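Local coordinates for protein cytochrome C549 (Arthrospira maxima, PDB 1F1C) that serves as an extrinsic lumenal subunit of photosystem II, carrying one covalently bound heme c and probably helping to stabilise the oxygen-evolving complex, at residues 62-65 / 71-74; 6-11 / 116-121; 21-26 / 110-115. One frame throughout, in Å; residues are numbered along the deposited sequence.

Contact 1: residues 62-65 / 71-74. With HEC (heme c), chain C.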
loop_
_atom_site.group_PDB
_atom_site.type_symbol
_atom_site.label_atom_id
_atom_site.label_comp_id
_atom_site.label_asym_id
_atom_site.label_seq_id
_atom_site.Cartn_x
_atom_site.Cartn_y
_atom_site.Cartn_z
ATOM N N PRO A 62 -0.509 -15.574 -10.324
ATOM C CA PRO A 62 0.191 -16.699 -10.949
ATOM C C PRO A 62 1.661 -16.627 -10.546
ATOM O O PRO A 62 2.093 -15.640 -9.946
ATOM C CB PRO A 62 0.014 -16.449 -12.453
ATOM C CG PRO A 62 -1.090 -15.423 -12.539
ATOM C CD PRO A 62 -0.859 -14.564 -11.328
ATOM N N PRO A 63 2.441 -17.676 -10.853
ATOM C CA PRO A 63 3.856 -17.645 -10.488
ATOM C C PRO A 63 4.494 -16.386 -11.070
ATOM O O PRO A 63 4.214 -16.013 -12.198
ATOM C CB PRO A 63 4.405 -18.916 -11.130
ATOM C CG PRO A 63 3.232 -19.853 -11.052
ATOM C CD PRO A 63 2.078 -18.967 -11.466
ATOM N N ARG A 64 5.328 -15.725 -10.285
ATOM C CA ARG A 64 6.005 -14.523 -10.736
ATOM C C ARG A 64 7.470 -14.865 -10.963
ATOM O O ARG A 64 8.348 -14.035 -10.746
ATOM C CB ARG A 64 5.875 -13.434 -9.671
ATOM C CG ARG A 64 4.433 -13.098 -9.306
ATOM C CD ARG A 64 3.682 -12.548 -10.513
ATOM N NE ARG A 64 2.342 -12.068 -10.167
ATOM C CZ ARG A 64 1.588 -11.324 -10.968
ATOM N NH1 ARG A 64 2.038 -10.968 -12.168
ATOM N NH2 ARG A 64 0.387 -10.932 -10.568
ATOM N N ASP A 65 7.720 -16.097 -11.402
ATOM C CA ASP A 65 9.081 -16.570 -11.633
ATOM C C ASP A 65 9.604 -16.498 -13.068
ATOM O O ASP A 65 10.504 -17.248 -13.436
ATOM C CB ASP A 65 9.240 -18.004 -11.104
ATOM C CG ASP A 65 8.230 -18.970 -11.707
ATOM O OD1 ASP A 65 7.546 -18.602 -12.690
ATOM O OD2 ASP A 65 8.127 -20.112 -11.198
ATOM N N VAL A 71 6.982 -8.534 -15.063
ATOM C CA VAL A 71 6.622 -7.292 -15.728
ATOM C C VAL A 71 5.141 -6.993 -15.508
ATOM O O VAL A 71 4.772 -5.853 -15.213
ATOM C CB VAL A 71 6.929 -7.366 -17.231
ATOM C CG1 VAL A 71 6.392 -6.124 -17.938
ATOM C CG2 VAL A 71 8.427 -7.477 -17.434
ATOM N N ASP A 72 4.302 -8.024 -15.628
ATOM C CA ASP A 72 2.857 -7.888 -15.429
ATOM C C ASP A 72 2.578 -7.393 -14.028
ATOM O O ASP A 72 1.743 -6.506 -13.812
ATOM C CB ASP A 72 2.157 -9.240 -15.610
ATOM C CG ASP A 72 0.663 -9.179 -15.296
ATOM O OD1 ASP A 72 0.177 -10.045 -14.537
ATOM O OD2 ASP A 72 -0.034 -8.276 -15.813
ATOM N N TYR A 73 3.278 -7.992 -13.071
ATOM C CA TYR A 73 3.112 -7.640 -11.674
ATOM C C TYR A 73 3.289 -6.148 -11.416
ATOM O O TYR A 73 2.483 -5.540 -10.712
ATOM C CB TYR A 73 4.098 -8.415 -10.798
ATOM C CG TYR A 73 3.790 -8.225 -9.340
ATOM C CD1 TYR A 73 2.853 -9.039 -8.692
ATOM C CD2 TYR A 73 4.346 -7.161 -8.632
ATOM C CE1 TYR A 73 2.478 -8.790 -7.370
ATOM C CE2 TYR A 73 3.970 -6.898 -7.321
ATOM C CZ TYR A 73 3.040 -7.715 -6.693
ATOM O OH TYR A 73 2.686 -7.459 -5.390
ATOM N N ILE A 74 4.346 -5.560 -11.971
ATOM C CA ILE A 74 4.598 -4.139 -11.767
ATOM C C ILE A 74 3.542 -3.305 -12.466
ATOM O O ILE A 74 3.138 -2.256 -11.966
ATOM C CB ILE A 74 5.983 -3.732 -12.275
ATOM C CG1 ILE A 74 7.043 -4.556 -11.550
ATOM C CG2 ILE A 74 6.200 -2.240 -12.041
ATOM C CD1 ILE A 74 8.424 -4.502 -12.194
HETATM FE FE HEC C . 6.693 -4.849 -3.928
HETATM C CHA HEC C . 5.089 -7.784 -3.331
HETATM C CHB HEC C . 8.104 -6.250 -6.812
HETATM C CHC HEC C . 8.178 -1.898 -4.754
HETATM C CHD HEC C . 5.737 -3.651 -0.915
HETATM N NA HEC C . 6.557 -6.588 -4.890
HETATM C C1A HEC C . 5.835 -7.686 -4.507
HETATM C C2A HEC C . 6.075 -8.767 -5.425
HETATM C C3A HEC C . 6.902 -8.348 -6.383
HETATM C C4A HEC C . 7.239 -7.014 -6.031
HETATM C CMA HEC C . 7.254 -9.027 -7.696
HETATM C CAA HEC C . 5.474 -10.131 -5.363
HETATM C CBA HEC C . 6.357 -10.945 -4.453
HETATM C CGA HEC C . 5.979 -12.398 -4.467
HETATM O O1A HEC C . 4.984 -12.741 -5.133
HETATM O O2A HEC C . 6.674 -13.196 -3.813
HETATM N NB HEC C . 7.844 -4.207 -5.440
HETATM C C1B HEC C . 8.364 -4.929 -6.540
HETATM C C2B HEC C . 9.082 -4.087 -7.437
HETATM C C3B HEC C . 8.989 -2.839 -6.933
HETATM C C4B HEC C . 8.288 -2.923 -5.671
HETATM C CMB HEC C . 9.829 -4.486 -8.698
HETATM C CAB HEC C . 9.459 -1.684 -7.556
HETATM C CBB HEC C . 8.941 -1.243 -8.788
HETATM N NC HEC C . 6.935 -3.170 -3.015
HETATM C C1C HEC C . 7.595 -2.047 -3.486
HETATM C C2C HEC C . 7.580 -0.996 -2.525
HETATM C C3C HEC C . 6.847 -1.437 -1.461
HETATM C C4C HEC C . 6.487 -2.826 -1.762
HETATM C CMC HEC C . 8.309 0.341 -2.627
HETATM C CAC HEC C . 6.641 -0.715 -0.257
HETATM C CBC HEC C . 5.984 0.553 -0.248
HETATM N ND HEC C . 5.587 -5.540 -2.464
HETATM C C1D HEC C . 5.244 -4.898 -1.296
HETATM C C2D HEC C . 4.401 -5.707 -0.484
HETATM C C3D HEC C . 4.222 -6.859 -1.161
HETATM C C4D HEC C . 4.981 -6.772 -2.380
HETATM C CMD HEC C . 3.979 -5.418 0.975
HETATM C CAD HEC C . 3.306 -8.022 -0.768
HETATM C CBD HEC C . 1.876 -7.832 -1.272
HETATM C CGD HEC C . 0.972 -9.021 -0.955
HETATM O O1D HEC C . 1.179 -10.113 -1.516
HETATM O O2D HEC C . 0.048 -8.865 -0.133
HETATM O O HOH W 1 -1.014 -9.107 -12.386
#
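Arg64, in the loop between helices 54-58 and 67-75, crosses the Tyr73 side chain at about a right angle, and its guanidinium also meets Asp72. From a CB directed toward helix 67-75, the arginine bends at chi2 (-62°) and then runs on extended, which brings CD to 4.0 Å from Tyr73 CD1. NE and CZ follow along the same edge of the phenol, and Arg64 NE lies 3.4 Å from Tyr73 CD1. The guanidinium and ring planes stand 86° apart: the tyrosine edge meets one guanidinium face, Pro62 CD lies over the opposite one, and the flat group is held between them. At the tip, Arg64 NH1 donates to Asp72 OD1 over 3.2 Å (N-H...O 154°) in a salt bridge that uses the anti side of the carboxylate and comes from well out of its plane. The same nitrogen is hydrogen-bonded to Ala69 O. Arg64 NH2 donates at 2.9 Å to water 1, which donates in turn to Asp72 OD1 at 2.6 Å, so a direct and a water-mediated link end on one oxygen. This is the heme crevice of a cytochrome c fold, in which Cys35 and Cys38 bind the porphyrin covalently and His39 and His90 are the axial ligands of the iron. Tyr73 turns one ring face to the pyrrole A edge of the heme, its CE2 3.4 Å from HEC C2A. Tyr73 OH reaches past that pyrrole to 3.2 Å from HEC CHA, and the phenol ring meets that of His90 edge-to-face. One residue on, Ile74 CD1 touches the heme methyl CMB at 3.8 Å, and its side chain also packs on Leu110 of helix 107-124.

Contact 2: residues 6-11 / 116-121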
loop_
_atom_site.group_PDB
_atom_site.type_symbol
_atom_site.label_atom_id
_atom_site.label_comp_id
_atom_site.label_asym_id
_atom_site.label_seq_id
_atom_site.Cartn_x
_atom_site.Cartn_y
_atom_site.Cartn_z
ATOM N N ARG A 6 22.743 -15.393 -17.178
ATOM C CA ARG A 6 21.883 -14.359 -17.732
ATOM C C ARG A 6 20.763 -14.902 -18.615
ATOM O O ARG A 6 20.171 -14.161 -19.394
ATOM C CB ARG A 6 22.734 -13.348 -18.505
ATOM C CG ARG A 6 23.674 -12.548 -17.601
ATOM C CD ARG A 6 24.943 -12.116 -18.314
ATOM N NE ARG A 6 24.671 -11.334 -19.513
ATOM C CZ ARG A 6 25.081 -11.673 -20.733
ATOM N NH1 ARG A 6 25.787 -12.784 -20.921
ATOM N NH2 ARG A 6 24.784 -10.901 -21.768
ATOM N N THR A 7 20.481 -16.196 -18.484
ATOM C CA THR A 7 19.410 -16.840 -19.239
ATOM C C THR A 7 18.240 -17.019 -18.269
ATOM O O THR A 7 18.370 -17.738 -17.280
ATOM C CB THR A 7 19.823 -18.239 -19.758
ATOM O OG1 THR A 7 20.954 -18.128 -20.634
ATOM C CG2 THR A 7 18.679 -18.873 -20.526
ATOM N N PHE A 8 17.110 -16.368 -18.541
ATOM C CA PHE A 8 15.955 -16.482 -17.664
ATOM C C PHE A 8 14.725 -16.906 -18.435
ATOM O O PHE A 8 14.687 -16.811 -19.659
ATOM C CB PHE A 8 15.641 -15.145 -16.990
ATOM C CG PHE A 8 16.848 -14.392 -16.546
ATOM C CD1 PHE A 8 17.478 -13.505 -17.408
ATOM C CD2 PHE A 8 17.377 -14.586 -15.273
ATOM C CE1 PHE A 8 18.622 -12.822 -17.013
ATOM C CE2 PHE A 8 18.524 -13.906 -14.864
ATOM C CZ PHE A 8 19.149 -13.023 -15.735
ATOM N N PRO A 9 13.699 -17.391 -17.725
ATOM C CA PRO A 9 12.474 -17.806 -18.402
ATOM C C PRO A 9 11.778 -16.488 -18.724
ATOM O O PRO A 9 11.529 -15.690 -17.818
ATOM C CB PRO A 9 11.717 -18.583 -17.324
ATOM C CG PRO A 9 12.744 -18.877 -16.270
ATOM C CD PRO A 9 13.626 -17.678 -16.285
ATOM N N ILE A 10 11.475 -16.241 -19.994
ATOM C CA ILE A 10 10.823 -14.990 -20.357
ATOM C C ILE A 10 9.326 -15.048 -20.077
ATOM O O ILE A 10 8.701 -14.030 -19.782
ATOM C CB ILE A 10 11.034 -14.644 -21.844
ATOM C CG1 ILE A 10 10.286 -13.347 -22.164
ATOM C CG2 ILE A 10 10.546 -15.783 -22.721
ATOM C CD1 ILE A 10 10.158 -13.052 -23.631
ATOM N N ASN A 11 8.753 -16.243 -20.171
ATOM C CA ASN A 11 7.330 -16.426 -19.922
ATOM C C ASN A 11 7.115 -17.720 -19.163
ATOM O O ASN A 11 8.074 -18.413 -18.824
ATOM C CB ASN A 11 6.550 -16.483 -21.237
ATOM C CG ASN A 11 7.110 -17.514 -22.194
ATOM O OD1 ASN A 11 7.709 -18.513 -21.775
ATOM N ND2 ASN A 11 6.915 -17.286 -23.487
ATOM N N TYR A 116 16.806 -8.401 -13.331
ATOM C CA TYR A 116 17.611 -8.158 -12.136
ATOM C C TYR A 116 17.110 -9.015 -10.975
ATOM O O TYR A 116 17.878 -9.760 -10.359
ATOM C CB TYR A 116 17.546 -6.676 -11.733
ATOM C CG TYR A 116 18.207 -6.396 -10.406
ATOM C CD1 TYR A 116 19.585 -6.513 -10.256
ATOM C CD2 TYR A 116 17.448 -6.056 -9.287
ATOM C CE1 TYR A 116 20.195 -6.304 -9.024
ATOM C CE2 TYR A 116 18.046 -5.840 -8.055
ATOM C CZ TYR A 116 19.420 -5.968 -7.930
ATOM O OH TYR A 116 20.018 -5.767 -6.708
ATOM N N ILE A 117 15.819 -8.898 -10.676
ATOM C CA ILE A 117 15.222 -9.665 -9.594
ATOM C C ILE A 117 15.535 -11.153 -9.730
ATOM O O ILE A 117 15.963 -11.780 -8.767
ATOM C CB ILE A 117 13.678 -9.471 -9.545
ATOM C CG1 ILE A 117 13.343 -8.033 -9.096
ATOM C CG2 ILE A 117 13.051 -10.525 -8.616
ATOM C CD1 ILE A 117 11.833 -7.668 -9.102
ATOM N N LEU A 118 15.334 -11.705 -10.927
ATOM C CA LEU A 118 15.578 -13.129 -11.180
ATOM C C LEU A 118 17.058 -13.501 -11.141
ATOM O O LEU A 118 17.412 -14.669 -10.956
ATOM C CB LEU A 118 14.999 -13.543 -12.544
ATOM C CG LEU A 118 13.501 -13.337 -12.814
ATOM C CD1 LEU A 118 13.217 -13.693 -14.269
ATOM C CD2 LEU A 118 12.659 -14.185 -11.878
ATOM N N LEU A 119 17.925 -12.513 -11.322
ATOM C CA LEU A 119 19.355 -12.765 -11.306
ATOM C C LEU A 119 19.916 -12.953 -9.899
ATOM O O LEU A 119 20.692 -13.869 -9.665
ATOM C CB LEU A 119 20.101 -11.615 -11.977
ATOM C CG LEU A 119 21.632 -11.725 -11.972
ATOM C CD1 LEU A 119 22.084 -12.890 -12.837
ATOM C CD2 LEU A 119 22.224 -10.421 -12.493
ATOM N N GLN A 120 19.505 -12.097 -8.968
ATOM C CA GLN A 120 20.019 -12.130 -7.609
ATOM C C GLN A 120 20.212 -13.491 -6.948
ATOM O O GLN A 120 21.306 -13.787 -6.472
ATOM C CB GLN A 120 19.188 -11.199 -6.738
ATOM C CG GLN A 120 19.233 -9.786 -7.276
ATOM C CD GLN A 120 20.640 -9.383 -7.707
ATOM O OE1 GLN A 120 21.527 -9.210 -6.880
ATOM N NE2 GLN A 120 20.845 -9.252 -9.007
ATOM N N PRO A 121 19.177 -14.346 -6.913
ATOM C CA PRO A 121 19.437 -15.642 -6.267
ATOM C C PRO A 121 20.508 -16.476 -6.995
ATOM O O PRO A 121 21.215 -17.279 -6.391
ATOM C CB PRO A 121 18.063 -16.307 -6.257
ATOM C CG PRO A 121 17.357 -15.680 -7.452
ATOM C CD PRO A 121 17.781 -14.238 -7.381
#
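Phe8 of strand 7-9 lays its ring obliquely against Leu118 and Leu119 of helix 107-124. These three residues make up most of a contact between apolar side chains. With chi1 at -40°, CG lies beside the backbone N, and the ring leans from the strand onto the helix. Its contacts run from one leucine to the next: Phe8 CD2 lies 3.8 Å from Leu118 CB, Phe8 CE2 is 3.8 Å from Leu119 CA, and Phe8 CZ is 4.1 Å from both CB and CD1 of Leu119. CE2 thus lies against the helix backbone, while CZ, at the far end of the ring, meets the leucine side chain. Leu118 also reaches back with its CD1 branch, to 3.9 Å from Phe8 CB, and lies loosely by the ring of Pro9. Leu119, with CG anti to the backbone N (chi1 177°), brings its CB and the methyl CD1 against the CE2-CZ end of the phenyl group. The strand runs across the helix, their N-to-C directions 115° apart. Phe8 is held by backbone hydrogen bonding to Ala17, in a small antiparallel sheet with strand 16-18, and its side chain also touches Ile67 of helix 67-75. Leu118 packs on Ile67 and Leu70 of that helix, while Leu119 touches Ile24 of helix 21-34, so the phenyl group and the two leucines lie where the sheet and these three helices meet.

Contact 3: residues 21-26 / 110-115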
loop_
_atom_site.group_PDB
_atom_site.type_symbol
_atom_site.label_atom_id
_atom_site.label_comp_id
_atom_site.label_asym_id
_atom_site.label_seq_id
_atom_site.Cartn_x
_atom_site.Cartn_y
_atom_site.Cartn_z
ATOM N N LEU A 21 24.171 -7.826 -19.901
ATOM C CA LEU A 21 24.584 -7.379 -18.587
ATOM C C LEU A 21 24.165 -5.925 -18.422
ATOM O O LEU A 21 23.745 -5.515 -17.344
ATOM C CB LEU A 21 26.104 -7.523 -18.434
ATOM C CG LEU A 21 26.694 -6.999 -17.118
ATOM C CD1 LEU A 21 25.942 -7.614 -15.941
ATOM C CD2 LEU A 21 28.172 -7.328 -17.047
ATOM N N LYS A 22 24.259 -5.152 -19.500
ATOM C CA LYS A 22 23.886 -3.742 -19.449
ATOM C C LYS A 22 22.454 -3.552 -18.955
ATOM O O LYS A 22 22.189 -2.693 -18.113
ATOM C CB LYS A 22 24.042 -3.099 -20.831
ATOM C CG LYS A 22 23.873 -1.585 -20.823
ATOM C CD LYS A 22 24.110 -0.971 -22.203
ATOM C CE LYS A 22 22.928 -1.186 -23.144
ATOM N NZ LYS A 22 21.695 -0.476 -22.686
ATOM N N GLU A 23 21.533 -4.357 -19.475
ATOM C CA GLU A 23 20.130 -4.265 -19.089
ATOM C C GLU A 23 19.953 -4.548 -17.606
ATOM O O GLU A 23 19.158 -3.894 -16.926
ATOM C CB GLU A 23 19.294 -5.243 -19.911
ATOM C CG GLU A 23 19.296 -4.937 -21.403
ATOM C CD GLU A 23 18.599 -6.009 -22.218
ATOM O OE1 GLU A 23 19.030 -7.181 -22.149
ATOM O OE2 GLU A 23 17.622 -5.678 -22.923
ATOM N N ILE A 24 20.699 -5.526 -17.105
ATOM C CA ILE A 24 20.628 -5.882 -15.699
ATOM C C ILE A 24 21.143 -4.741 -14.823
ATOM O O ILE A 24 20.615 -4.506 -13.734
ATOM C CB ILE A 24 21.431 -7.169 -15.421
ATOM C CG1 ILE A 24 20.811 -8.335 -16.196
ATOM C CG2 ILE A 24 21.429 -7.479 -13.943
ATOM C CD1 ILE A 24 21.627 -9.603 -16.134
ATOM N N LYS A 25 22.172 -4.034 -15.291
ATOM C CA LYS A 25 22.723 -2.905 -14.541
ATOM C C LYS A 25 21.623 -1.870 -14.401
ATOM O O LYS A 25 21.484 -1.235 -13.358
ATOM C CB LYS A 25 23.900 -2.267 -15.288
ATOM C CG LYS A 25 25.231 -3.009 -15.194
ATOM C CD LYS A 25 25.817 -2.930 -13.792
ATOM C CE LYS A 25 27.206 -3.561 -13.731
ATOM N NZ LYS A 25 27.772 -3.552 -12.350
ATOM N N LYS A 26 20.848 -1.696 -15.470
ATOM C CA LYS A 26 19.751 -0.732 -15.477
ATOM C C LYS A 26 18.587 -1.212 -14.620
ATOM O O LYS A 26 17.907 -0.409 -13.986
ATOM C CB LYS A 26 19.256 -0.488 -16.900
ATOM C CG LYS A 26 20.223 0.287 -17.780
ATOM C CD LYS A 26 19.612 0.535 -19.152
ATOM C CE LYS A 26 20.548 1.327 -20.041
ATOM N NZ LYS A 26 19.968 1.586 -21.394
ATOM N N LEU A 110 10.890 -2.238 -16.948
ATOM C CA LEU A 110 10.180 -3.324 -16.297
ATOM C C LEU A 110 10.832 -4.643 -16.635
ATOM O O LEU A 110 10.961 -5.531 -15.790
ATOM C CB LEU A 110 8.712 -3.325 -16.726
ATOM C CG LEU A 110 7.748 -2.728 -15.697
ATOM C CD1 LEU A 110 8.433 -1.642 -14.881
ATOM C CD2 LEU A 110 6.519 -2.186 -16.412
ATOM N N TYR A 111 11.250 -4.747 -17.885
ATOM C CA TYR A 111 11.917 -5.932 -18.405
ATOM C C TYR A 111 13.272 -6.123 -17.698
ATOM O O TYR A 111 13.649 -7.245 -17.342
ATOM C CB TYR A 111 12.116 -5.745 -19.912
ATOM C CG TYR A 111 12.969 -6.791 -20.601
ATOM C CD1 TYR A 111 12.405 -7.973 -21.085
ATOM C CD2 TYR A 111 14.333 -6.563 -20.834
ATOM C CE1 TYR A 111 13.182 -8.902 -21.801
ATOM C CE2 TYR A 111 15.113 -7.480 -21.539
ATOM C CZ TYR A 111 14.530 -8.641 -22.024
ATOM O OH TYR A 111 15.290 -9.513 -22.767
ATOM N N ASN A 112 13.987 -5.015 -17.498
ATOM C CA ASN A 112 15.305 -5.014 -16.853
ATOM C C ASN A 112 15.209 -5.343 -15.352
ATOM O O ASN A 112 15.988 -6.151 -14.818
ATOM C CB ASN A 112 15.973 -3.638 -17.031
ATOM C CG ASN A 112 16.186 -3.260 -18.504
ATOM O OD1 ASN A 112 16.261 -2.082 -18.837
ATOM N ND2 ASN A 112 16.297 -4.254 -19.372
ATOM N N VAL A 113 14.258 -4.709 -14.671
ATOM C CA VAL A 113 14.089 -4.952 -13.249
ATOM C C VAL A 113 13.743 -6.426 -13.057
ATOM O O VAL A 113 14.222 -7.063 -12.114
ATOM C CB VAL A 113 12.963 -4.071 -12.644
ATOM C CG1 VAL A 113 12.918 -4.248 -11.128
ATOM C CG2 VAL A 113 13.203 -2.621 -12.984
ATOM N N ALA A 114 12.926 -6.963 -13.961
ATOM C CA ALA A 114 12.522 -8.365 -13.898
ATOM C C ALA A 114 13.742 -9.280 -14.018
ATOM O O ALA A 114 13.864 -10.278 -13.304
ATOM C CB ALA A 114 11.518 -8.668 -15.014
ATOM N N GLY A 115 14.645 -8.936 -14.932
ATOM C CA GLY A 115 15.841 -9.728 -15.106
ATOM C C GLY A 115 16.715 -9.612 -13.873
ATOM O O GLY A 115 17.306 -10.596 -13.421
#
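This is a close, nearly perpendicular helix-helix packing: helix 21-26, the start of the first long helix of the chain, lies across helix 110-115 of the C-terminal one, their axes 7.6 Å apart and inclined at 94°. Glu23 and Asn112 form its centre. The backbone carbonyl of Glu23 presses on the asparagine, Glu23 O lying 3.2 Å from Asn112 CB, while Asn112 ND2 comes to 3.2 Å from Glu23 CB. The amide thus crosses the base of the glutamate at about a right angle rather than meeting its acid group. Asn112 CG lies anti to its own carbonyl carbon (chi1 -60°), which turns the amide toward the first helix, and Asn112 OD1 approaches Lys26 CB at 3.9 Å. Beyond CB the lysine chain runs extended away from the crossing. A crossed pair of N- and C-terminal helices is the signature of the cytochrome c fold, and here the C-terminal helix passes beside the heme: Val113, one residue past Asn112, touches it and packs on Val30 and Phe31 of helix 21-34. Gly115, with no side chain on the face turned to the first helix, lets that helix lie close, near Ile24. Glu23 also reaches past Asn112 to the neighbouring tyrosine: Glu23 OE2 stands 3.4 Å from Tyr111 CE2, obliquely to the ring, with carboxylate and ring planes 53° apart. The other carboxylate oxygen, OE1, accepts a hydrogen bond from the backbone N of Ser20, just before the helix begins, while the Tyr111 side chain also touches Leu19 and Ile67.

How the contacts relate
From the N terminus, strand 7-9 opens the outermost loop, which contact 2 closes more than a hundred residues later on helix 107-124. Within it, residues 21-26 open a second loop, closed by contact 3 on the residues of that helix just before those of contact 2. Innermost lies contact 1, a short local closure from 62-65 to 71-74. The three are concentric and none cross. Contacts 2 and 3 adjoin through Leu119 and Ile24 and through Phe8 and Gly115. Val71 and Ile74 of contact 1 pack on Leu110 of contact 3, and Asp65 touches Pro9 and Leu118 of contact 2. Helix 107-124 thereby joins the terminal strand, the first helix and the heme-lining helix 67-75.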